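Local coordinates for lipoate-protein ligase 1 (Plasmodium falciparum, PDB 5T8U) that belongs to the lipoate-protein ligase family, pairing a catalytic domain of the LplA/LplB type with a smaller C-terminal domain, and holds lipoic acid in its pocket, at residues 262-265 with 269-272. Sequence-based numbering, arbitrary orientation.
Sequences YNLL and DWCY
Leu265 and Trp270 bring the backbones closest, with CA atoms 6.7 Å apart, where the last turn of helix 256-266 faces the short helix 268-271 that follows it almost at once. Trp270 contributes the largest share of the contact. Its CB points at the preceding helix, and with CG anti to the backbone N (chi1 166°) the indole lies beside Leu265, with Leu264 crossing over one of its faces, off-centre toward the rim. The CD1 methyl of Leu264 does the touching, 3.5 Å from Trp270 CB and 3.6 Å from Trp270 CG, while the carbonyl O of Leu264 also lies 3.5 Å from Trp270 CB. Leu265 runs in the same direction as the indole, and its CD2 meets the pyrrole part at an oblique angle, 3.8 Å from Trp270 NE1. That nitrogen is engaged elsewhere, giving its hydrogen to the carbonyl O of Arg91, a bond that probably helps fix the rotation of the indole. Next to this apolar patch, Cys271 SG, turned anti to its own carbonyl carbon (chi1 -62°), makes a short approach of 3.1 Å to the carbonyl O of Leu265. No hydrogen bond links the two segments; side chains and two carbonyl oxygens meet by packing alone. Leu265 also reaches Leu26 and Ser27 of helix 22-34 as well as Phe93, and Arg91 NH2 bonds to the carbonyl O of Cys271. The arrangement is one of two consecutive helices, the second a single turn long, joined by a tight link and packed through Trp270, here on the lipoate-ligase catalytic fold with the Leu265 side chain about 11 Å from the bound lipoic acid.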
ATOM      1  N   TYR A 262      -6.765  -9.687  11.306  0.93 74.86           N
ATOM      2  CA  TYR A 262      -6.591  -8.769  12.426  0.93 73.64           C
ATOM      3  C   TYR A 262      -5.555  -9.293  13.410  0.93 74.18           C
ATOM      4  O   TYR A 262      -4.667  -8.554  13.851  0.93 73.03           O
ATOM      5  CB  TYR A 262      -7.936  -8.546  13.119  0.93 73.65           C
ATOM      6  CG  TYR A 262      -7.899  -7.531  14.240  0.93 74.53           C
ATOM      7  CD1 TYR A 262      -7.971  -6.171  13.973  0.93 73.14           C
ATOM      8  CD2 TYR A 262      -7.806  -7.934  15.565  0.93 78.31           C
ATOM      9  CE1 TYR A 262      -7.943  -5.239  14.994  0.93 74.05           C
ATOM     10  CE2 TYR A 262      -7.778  -7.011  16.592  0.93 79.46           C
ATOM     11  CZ  TYR A 262      -7.846  -5.665  16.301  0.93 77.37           C
ATOM     12  OH  TYR A 262      -7.817  -4.743  17.322  0.93 78.02           O
ATOM     13  N   ASN A 263      -5.651 -10.575  13.770  0.92 77.03           N
ATOM     14  CA  ASN A 263      -4.705 -11.150  14.719  0.92 79.24           C
ATOM     15  C   ASN A 263      -3.293 -11.163  14.147  0.92 78.34           C
ATOM     16  O   ASN A 263      -2.323 -10.880  14.860  0.92 80.47           O
ATOM     17  CB  ASN A 263      -5.144 -12.561  15.106  0.92 81.80           C
ATOM     18  CG  ASN A 263      -6.486 -12.578  15.811  0.92 82.40           C
ATOM     19  OD1 ASN A 263      -6.807 -11.673  16.580  0.92 81.52           O
ATOM     20  ND2 ASN A 263      -7.280 -13.611  15.549  0.92 83.89           N
ATOM     21  N   LEU A 264      -3.155 -11.489  12.859  0.88 74.92           N
ATOM     22  CA  LEU A 264      -1.839 -11.465  12.229  0.88 74.89           C
ATOM     23  C   LEU A 264      -1.230 -10.071  12.290  0.88 75.85           C
ATOM     24  O   LEU A 264      -0.074  -9.900  12.693  0.88 77.01           O
ATOM     25  CB  LEU A 264      -1.946 -11.946  10.780  0.88 74.71           C
ATOM     26  CG  LEU A 264      -0.747 -11.667   9.868  0.88 75.12           C
ATOM     27  CD1 LEU A 264       0.534 -12.238  10.457  0.88 79.20           C
ATOM     28  CD2 LEU A 264      -0.993 -12.233   8.479  0.88 73.37           C
ATOM     29  N   LEU A 265      -1.999  -9.055  11.890  0.88 75.39           N
ATOM     30  CA  LEU A 265      -1.493  -7.688  11.901  0.88 74.02           C
ATOM     31  C   LEU A 265      -1.186  -7.218  13.316  0.88 77.56           C
ATOM     32  O   LEU A 265      -0.270  -6.412  13.516  0.88 76.83           O
ATOM     33  CB  LEU A 265      -2.506  -6.759  11.232  0.88 70.39           C
ATOM     34  CG  LEU A 265      -2.869  -7.137   9.793  0.88 68.79           C
ATOM     35  CD1 LEU A 265      -4.101  -6.381   9.332  0.88 66.63           C
ATOM     36  CD2 LEU A 265      -1.700  -6.877   8.858  0.88 68.72           C
ATOM     37  N   ASP A 269       5.392 -11.162  15.794  0.98110.74           N
ATOM     38  CA  ASP A 269       6.316 -11.751  14.831  0.98110.01           C
ATOM     39  C   ASP A 269       6.118 -11.202  13.425  0.98102.83           C
ATOM     40  O   ASP A 269       7.060 -11.226  12.625  0.98103.98           O
ATOM     41  CB  ASP A 269       6.163 -13.274  14.813  0.98113.36           C
ATOM     42  CG  ASP A 269       6.890 -13.949  15.962  0.98118.50           C
ATOM     43  OD1 ASP A 269       7.325 -13.243  16.895  0.98119.87           O
ATOM     44  OD2 ASP A 269       7.033 -15.190  15.929  0.98121.29           O
ATOM     45  N   TRP A 270       4.921 -10.710  13.101  0.89 91.60           N
ATOM     46  CA  TRP A 270       4.673 -10.178  11.765  0.89 84.74           C
ATOM     47  C   TRP A 270       5.180  -8.747  11.633  0.89 84.85           C
ATOM     48  O   TRP A 270       5.929  -8.430  10.702  0.89 82.01           O
ATOM     49  CB  TRP A 270       3.180 -10.250  11.440  0.89 80.84           C
ATOM     50  CG  TRP A 270       2.788  -9.428  10.249  0.89 74.47           C
ATOM     51  CD1 TRP A 270       2.121  -8.237  10.260  0.89 69.81           C
ATOM     52  CD2 TRP A 270       3.045  -9.730   8.871  0.89 71.75           C
ATOM     53  NE1 TRP A 270       1.943  -7.782   8.976  0.89 66.75           N
ATOM     54  CE2 TRP A 270       2.502  -8.680   8.105  0.89 67.73           C
ATOM     55  CE3 TRP A 270       3.679 -10.787   8.212  0.89 71.75           C
ATOM     56  CZ2 TRP A 270       2.574  -8.656   6.713  0.89 66.35           C
ATOM     57  CZ3 TRP A 270       3.750 -10.762   6.830  0.89 69.81           C
ATOM     58  CH2 TRP A 270       3.200  -9.704   6.096  0.89 67.31           C
ATOM     59  N   CYS A 271       4.778  -7.868  12.551  1.00 90.78           N
ATOM     60  CA  CYS A 271       5.218  -6.478  12.492  1.00 92.72           C
ATOM     61  C   CYS A 271       6.729  -6.381  12.651  1.00 97.55           C
ATOM     62  O   CYS A 271       7.428  -5.843  11.784  1.00 93.13           O
ATOM     63  CB  CYS A 271       4.508  -5.659  13.570  1.00 92.92           C
ATOM     64  SG  CYS A 271       2.713  -5.589  13.381  1.00 90.21           S
ATOM     65  N   TYR A 272       7.251  -6.903  13.761  1.00111.41           N
ATOM     66  CA  TYR A 272       8.685  -6.861  14.012  1.00118.12           C
ATOM     67  C   TYR A 272       9.456  -7.844  13.142  1.00118.75           C
ATOM     68  O   TYR A 272      10.689  -7.768  13.095  1.00121.20           O
ATOM     69  CB  TYR A 272       8.956  -7.138  15.492  1.00123.02           C
ATOM     70  CG  TYR A 272       8.407  -6.072  16.414  1.00124.89           C
ATOM     71  CD1 TYR A 272       9.256  -5.206  17.091  1.00126.90           C
ATOM     72  CD2 TYR A 272       7.037  -5.922  16.600  1.00124.03           C
ATOM     73  CE1 TYR A 272       8.758  -4.227  17.931  1.00127.65           C
ATOM     74  CE2 TYR A 272       6.531  -4.946  17.435  1.00124.17           C
ATOM     75  CZ  TYR A 272       7.395  -4.102  18.099  1.00126.15           C
ATOM     76  OH  TYR A 272       6.893  -3.129  18.932  1.00126.30           O
TER